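PDB 6NSI: manganese-binding protein from Chlamydia trachomatis, which binds ferrous iron, manganese and nickel, with a preference for ferrous iron, and delivers them to the membrane permease of an ABC metal importer. Local coordinates for residues R162-R176 and W190-P202. Residues are numbered along the deposited sequence; the frame is centred on the assembly and turned at random.
Sequences RYLVTGHNAFSYFTR and WRSRCISPEGLSP. With FE (Fe (III) ion), chain B.
Leu164 and Val165 pair in parallel with Cys194 and Ile195 in one lobe of this protein, which probably belongs to the bacterial solute-binding protein 9 family; strand 164-165 leads into the loop carrying the iron ligand His168, and the loop after 194-195 packs against it. Three backbone bonds join the strands: Leu164 N to Arg193 O (2.8 Å), Ile195 N to Leu164 O, and Thr166 N to Ile195 O. Val165 CG2 meets Ile195 CG2 on one face, where helices 235-242 and 208-221 respectively pack against them; Leu164 and Cys194 occupy the other.

Polar and charged groups gather at the start of the strands. The Arg193 chain folds back at chi3 (83°), carrying NE within its guanidinium plane onto a lone pair of Arg162 O (2.7 Å), while its CZ lies over the Tyr163 ring in a cation-pi contact, 4.6 Å from the centroid. Its NH1 forms a salt bridge with Glu184. Water 1 links Tyr163 OH to Ser192 OG.

Along the helix that begins at Ser172, carbon contacts join Arg176 and Thr175 to Trp190 and Arg193. Arg176 lays CG over the five-membered ring of Trp190, 3.5 Å from its centroid, as a CH-pi contact, and Thr175 CG2 meets Arg193 CB at 3.6 Å.

Near the metal, Asn169 N donates to Gly199 O (3.0 Å). That same oxygen and Leu200 O sit at the edge of the His168 imidazole. His36, His102 and Asp260 complete the iron(III) site; Glu229 takes a hydrogen bond from His168 ND1, which would help fix the rotation of the ring whose NE2 binds the iron at 2.2 Å.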
loop_
_atom_site.group_PDB
_atom_site.type_symbol
_atom_site.label_atom_id
_atom_site.label_comp_id
_atom_site.label_asym_id
_atom_site.label_seq_id
_atom_site.Cartn_x
_atom_site.Cartn_y
_atom_site.Cartn_z
ATOM N N ARG A 162 2.740 19.346 -5.932
ATOM C CA ARG A 162 2.974 18.158 -5.099
ATOM C C ARG A 162 1.926 18.091 -3.989
ATOM O O ARG A 162 2.200 18.268 -2.800
ATOM C CB ARG A 162 4.388 18.178 -4.534
ATOM C CG ARG A 162 5.438 17.785 -5.567
ATOM C CD ARG A 162 6.871 18.074 -5.053
ATOM N NE ARG A 162 7.817 18.149 -6.177
ATOM C CZ ARG A 162 9.133 18.303 -6.046
ATOM N NH1 ARG A 162 9.673 18.415 -4.837
ATOM N NH2 ARG A 162 9.913 18.350 -7.124
ATOM N N TYR A 163 0.692 17.836 -4.410
ATOM C CA TYR A 163 -0.466 17.814 -3.518
ATOM C C TYR A 163 -1.354 16.712 -4.067
ATOM O O TYR A 163 -1.863 16.836 -5.193
ATOM C CB TYR A 163 -1.188 19.171 -3.490
ATOM C CG TYR A 163 -0.330 20.258 -2.879
ATOM C CD1 TYR A 163 -0.270 20.420 -1.502
ATOM C CD2 TYR A 163 0.454 21.088 -3.678
ATOM C CE1 TYR A 163 0.539 21.395 -0.922
ATOM C CE2 TYR A 163 1.269 22.070 -3.118
ATOM C CZ TYR A 163 1.303 22.216 -1.742
ATOM O OH TYR A 163 2.098 23.175 -1.179
ATOM N N LEU A 164 -1.479 15.623 -3.305
ATOM C CA LEU A 164 -2.046 14.364 -3.781
ATOM C C LEU A 164 -3.428 14.145 -3.166
ATOM O O LEU A 164 -3.545 13.814 -1.977
ATOM C CB LEU A 164 -1.108 13.200 -3.452
ATOM C CG LEU A 164 -1.605 11.806 -3.854
ATOM C CD1 LEU A 164 -1.875 11.723 -5.363
ATOM C CD2 LEU A 164 -0.587 10.778 -3.402
ATOM N N VAL A 165 -4.467 14.303 -3.981
ATOM C CA VAL A 165 -5.849 14.146 -3.528
ATOM C C VAL A 165 -6.349 12.790 -4.014
ATOM O O VAL A 165 -6.455 12.559 -5.223
ATOM C CB VAL A 165 -6.748 15.286 -4.044
ATOM C CG1 VAL A 165 -8.192 15.089 -3.545
ATOM C CG2 VAL A 165 -6.206 16.659 -3.608
ATOM N N THR A 166 -6.661 11.890 -3.088
ATOM C CA THR A 166 -7.091 10.543 -3.438
ATOM C C THR A 166 -8.414 10.196 -2.762
ATOM O O THR A 166 -8.981 10.986 -2.007
ATOM C CB THR A 166 -6.045 9.501 -3.039
ATOM O OG1 THR A 166 -5.970 9.453 -1.603
ATOM C CG2 THR A 166 -4.683 9.865 -3.639
ATOM N N GLY A 167 -8.895 8.979 -3.062
ATOM C CA GLY A 167 -10.182 8.540 -2.547
ATOM C C GLY A 167 -10.174 8.322 -1.044
ATOM O O GLY A 167 -11.049 8.833 -0.332
ATOM N N HIS A 168 -9.222 7.512 -0.545
ATOM C CA HIS A 168 -8.988 7.406 0.892
ATOM C C HIS A 168 -7.502 7.570 1.171
ATOM O O HIS A 168 -6.693 7.752 0.257
ATOM C CB HIS A 168 -9.567 6.107 1.499
ATOM C CG HIS A 168 -8.761 4.853 1.283
ATOM N ND1 HIS A 168 -8.537 4.303 0.033
ATOM C CD2 HIS A 168 -8.244 3.969 2.177
ATOM C CE1 HIS A 168 -7.868 3.168 0.166
ATOM N NE2 HIS A 168 -7.680 2.944 1.453
ATOM N N ASN A 169 -7.173 7.532 2.461
ATOM C CA ASN A 169 -5.831 7.825 2.967
ATOM C C ASN A 169 -4.969 6.560 2.903
ATOM O O ASN A 169 -4.645 5.929 3.904
ATOM C CB ASN A 169 -5.920 8.384 4.386
ATOM C CG ASN A 169 -4.581 8.836 4.913
ATOM O OD1 ASN A 169 -3.629 9.009 4.142
ATOM N ND2 ASN A 169 -4.482 9.009 6.234
ATOM N N ALA A 170 -4.596 6.204 1.675
ATOM C CA ALA A 170 -3.745 5.054 1.415
ATOM C C ALA A 170 -2.346 5.440 0.956
ATOM O O ALA A 170 -1.499 4.553 0.807
ATOM C CB ALA A 170 -4.382 4.142 0.352
ATOM N N PHE A 171 -2.074 6.728 0.737
ATOM C CA PHE A 171 -0.800 7.154 0.171
ATOM C C PHE A 171 -0.016 8.081 1.102
ATOM O O PHE A 171 0.832 8.859 0.645
ATOM C CB PHE A 171 -1.033 7.804 -1.192
ATOM C CG PHE A 171 -1.688 6.870 -2.195
ATOM C CD1 PHE A 171 -3.072 6.833 -2.332
ATOM C CD2 PHE A 171 -0.915 6.020 -2.980
ATOM C CE1 PHE A 171 -3.677 5.973 -3.248
ATOM C CE2 PHE A 171 -1.510 5.152 -3.901
ATOM C CZ PHE A 171 -2.890 5.134 -4.042
ATOM N N SER A 172 -0.258 7.998 2.415
ATOM C CA SER A 172 0.515 8.841 3.326
ATOM C C SER A 172 1.999 8.474 3.319
ATOM O O SER A 172 2.862 9.364 3.323
ATOM C CB SER A 172 -0.057 8.765 4.744
ATOM O OG SER A 172 -1.225 9.566 4.849
ATOM N N TYR A 173 2.331 7.177 3.332
ATOM C CA TYR A 173 3.745 6.793 3.282
ATOM C C TYR A 173 4.384 7.211 1.963
ATOM O O TYR A 173 5.504 7.739 1.938
ATOM C CB TYR A 173 3.894 5.285 3.491
ATOM C CG TYR A 173 3.503 4.851 4.880
ATOM C CD1 TYR A 173 2.231 4.346 5.136
ATOM C CD2 TYR A 173 4.399 4.948 5.932
ATOM C CE1 TYR A 173 1.866 3.941 6.405
ATOM C CE2 TYR A 173 4.045 4.561 7.206
ATOM C CZ TYR A 173 2.783 4.052 7.443
ATOM O OH TYR A 173 2.427 3.658 8.716
ATOM N N PHE A 174 3.694 6.930 0.856
ATOM C CA PHE A 174 4.102 7.375 -0.470
ATOM C C PHE A 174 4.411 8.869 -0.479
ATOM O O PHE A 174 5.451 9.311 -0.990
ATOM C CB PHE A 174 2.955 7.028 -1.443
ATOM C CG PHE A 174 3.210 7.381 -2.880
ATOM C CD1 PHE A 174 2.925 8.664 -3.367
ATOM C CD2 PHE A 174 3.675 6.416 -3.761
ATOM C CE1 PHE A 174 3.142 8.977 -4.686
ATOM C CE2 PHE A 174 3.899 6.718 -5.090
ATOM C CZ PHE A 174 3.620 8.000 -5.560
ATOM N N THR A 175 3.491 9.664 0.070
ATOM C CA THR A 175 3.609 11.116 0.034
ATOM C C THR A 175 4.792 11.597 0.866
ATOM O O THR A 175 5.530 12.501 0.456
ATOM C CB THR A 175 2.314 11.734 0.565
ATOM O OG1 THR A 175 1.207 11.389 -0.302
ATOM C CG2 THR A 175 2.462 13.251 0.701
ATOM N N ARG A 176 4.951 11.029 2.061
ATOM C CA ARG A 176 6.056 11.397 2.943
ATOM C C ARG A 176 7.410 11.073 2.305
ATOM O O ARG A 176 8.355 11.869 2.395
ATOM C CB ARG A 176 5.886 10.673 4.288
ATOM C CG ARG A 176 6.789 11.186 5.435
ATOM C CD ARG A 176 6.658 10.314 6.710
ATOM N NE ARG A 176 7.030 8.915 6.468
ATOM C CZ ARG A 176 7.084 7.955 7.404
ATOM N NH1 ARG A 176 6.775 8.228 8.675
ATOM N NH2 ARG A 176 7.451 6.711 7.072
ATOM N N TRP A 190 5.020 17.603 5.805
ATOM C CA TRP A 190 4.740 16.746 4.664
ATOM C C TRP A 190 3.254 16.421 4.570
ATOM O O TRP A 190 2.730 16.238 3.468
ATOM C CB TRP A 190 5.559 15.456 4.769
ATOM C CG TRP A 190 5.129 14.532 5.876
ATOM C CD1 TRP A 190 5.676 14.440 7.125
ATOM C CD2 TRP A 190 4.056 13.565 5.838
ATOM N NE1 TRP A 190 5.021 13.475 7.863
ATOM C CE2 TRP A 190 4.024 12.926 7.095
ATOM C CE3 TRP A 190 3.129 13.177 4.860
ATOM C CZ2 TRP A 190 3.094 11.926 7.406
ATOM C CZ3 TRP A 190 2.199 12.180 5.176
ATOM C CH2 TRP A 190 2.190 11.572 6.436
ATOM N N ARG A 191 2.566 16.354 5.714
ATOM C CA ARG A 191 1.145 16.010 5.741
ATOM C C ARG A 191 0.294 17.003 4.961
ATOM O O ARG A 191 -0.790 16.642 4.498
ATOM C CB ARG A 191 0.665 15.917 7.190
ATOM C CG ARG A 191 1.105 14.661 7.913
ATOM C CD ARG A 191 0.111 14.321 9.002
ATOM N NE ARG A 191 0.054 12.898 9.322
ATOM C CZ ARG A 191 0.781 12.319 10.277
ATOM N NH1 ARG A 191 1.641 13.044 10.991
ATOM N NH2 ARG A 191 0.657 11.012 10.514
ATOM N N SER A 192 0.766 18.238 4.774
ATOM C CA SER A 192 0.038 19.163 3.905
ATOM C C SER A 192 -0.066 18.653 2.466
ATOM O O SER A 192 -0.923 19.129 1.703
ATOM C CB SER A 192 0.720 20.534 3.921
ATOM O OG SER A 192 1.832 20.519 3.034
ATOM N N ARG A 193 0.762 17.681 2.078
ATOM C CA ARG A 193 0.860 17.264 0.681
ATOM C C ARG A 193 -0.112 16.158 0.256
ATOM O O ARG A 193 -0.110 15.780 -0.924
ATOM C CB ARG A 193 2.299 16.831 0.384
ATOM C CG ARG A 193 3.328 17.847 0.907
ATOM C CD ARG A 193 4.567 17.869 0.040
ATOM N NE ARG A 193 4.233 18.734 -1.065
ATOM C CZ ARG A 193 4.756 19.930 -1.262
ATOM N NH1 ARG A 193 5.687 20.382 -0.454
ATOM N NH2 ARG A 193 4.327 20.658 -2.283
ATOM N N CYS A 194 -0.947 15.626 1.145
ATOM C CA CYS A 194 -1.954 14.665 0.702
ATOM C C CYS A 194 -3.243 14.863 1.496
ATOM O O CYS A 194 -3.221 15.293 2.656
ATOM C CB CYS A 194 -1.445 13.206 0.833
ATOM S SG CYS A 194 -0.958 12.679 2.528
ATOM N N ILE A 195 -4.373 14.542 0.865
ATOM C CA ILE A 195 -5.683 14.636 1.522
ATOM C C ILE A 195 -6.644 13.687 0.817
ATOM O O ILE A 195 -6.445 13.317 -0.344
ATOM C CB ILE A 195 -6.242 16.088 1.518
ATOM C CG1 ILE A 195 -7.298 16.256 2.626
ATOM C CG2 ILE A 195 -6.859 16.417 0.166
ATOM C CD1 ILE A 195 -7.727 17.686 2.861
ATOM N N SER A 196 -7.704 13.289 1.526
ATOM C CA SER A 196 -8.710 12.393 0.978
ATOM C C SER A 196 -9.966 12.552 1.811
ATOM O O SER A 196 -9.873 12.827 3.016
ATOM C CB SER A 196 -8.230 10.925 0.981
ATOM O OG SER A 196 -7.919 10.469 2.283
ATOM N N PRO A 197 -11.150 12.440 1.207
ATOM C CA PRO A 197 -12.390 12.593 1.997
ATOM C C PRO A 197 -12.627 11.422 2.933
ATOM O O PRO A 197 -13.228 11.591 3.999
ATOM C CB PRO A 197 -13.480 12.710 0.926
ATOM C CG PRO A 197 -12.937 11.988 -0.268
ATOM C CD PRO A 197 -11.404 12.131 -0.213
ATOM N N GLU A 198 -12.159 10.241 2.568
ATOM C CA GLU A 198 -12.223 9.055 3.409
ATOM C C GLU A 198 -10.903 8.872 4.157
ATOM O O GLU A 198 -9.834 9.220 3.648
ATOM C CB GLU A 198 -12.524 7.830 2.543
ATOM C CG GLU A 198 -12.640 6.499 3.304
ATOM C CD GLU A 198 -13.823 6.476 4.250
ATOM O OE1 GLU A 198 -13.686 7.009 5.381
ATOM O OE2 GLU A 198 -14.880 5.928 3.845
ATOM N N GLY A 199 -10.980 8.308 5.371
ATOM C CA GLY A 199 -9.808 8.084 6.200
ATOM C C GLY A 199 -9.030 6.838 5.821
ATOM O O GLY A 199 -8.951 6.457 4.647
ATOM N N LEU A 200 -8.461 6.119 6.787
ATOM C CA LEU A 200 -7.624 4.908 6.501
ATOM C C LEU A 200 -8.405 3.681 5.977
ATOM O O LEU A 200 -7.815 2.880 5.290
ATOM C CB LEU A 200 -6.863 4.535 7.779
ATOM C CG LEU A 200 -5.774 5.497 8.244
ATOM C CD1 LEU A 200 -5.205 5.078 9.577
ATOM C CD2 LEU A 200 -4.664 5.638 7.235
ATOM N N SER A 201 -9.702 3.611 6.244
ATOM C CA SER A 201 -10.674 2.547 6.064
ATOM C C SER A 201 -11.831 3.036 5.198
ATOM O O SER A 201 -12.362 4.129 5.440
ATOM C CB SER A 201 -11.195 2.050 7.414
ATOM O OG SER A 201 -10.162 1.441 8.167
ATOM N N PRO A 202 -12.047 2.361 4.186
ATOM C CA PRO A 202 -13.228 2.741 3.389
ATOM C C PRO A 202 -14.545 2.576 4.126
ATOM O O PRO A 202 -15.558 3.124 3.668
ATOM C CB PRO A 202 -13.157 1.802 2.177
ATOM C CG PRO A 202 -11.750 1.324 2.129
ATOM C CD PRO A 202 -11.259 1.302 3.543
HETATM FE FE FE B . -6.696 1.181 2.442
HETATM O O HOH W 1 2.250 23.012 1.393
HETATM O O HOH W 2 -5.194 11.505 2.413
HETATM O O HOH W 3 -1.401 11.754 6.683
#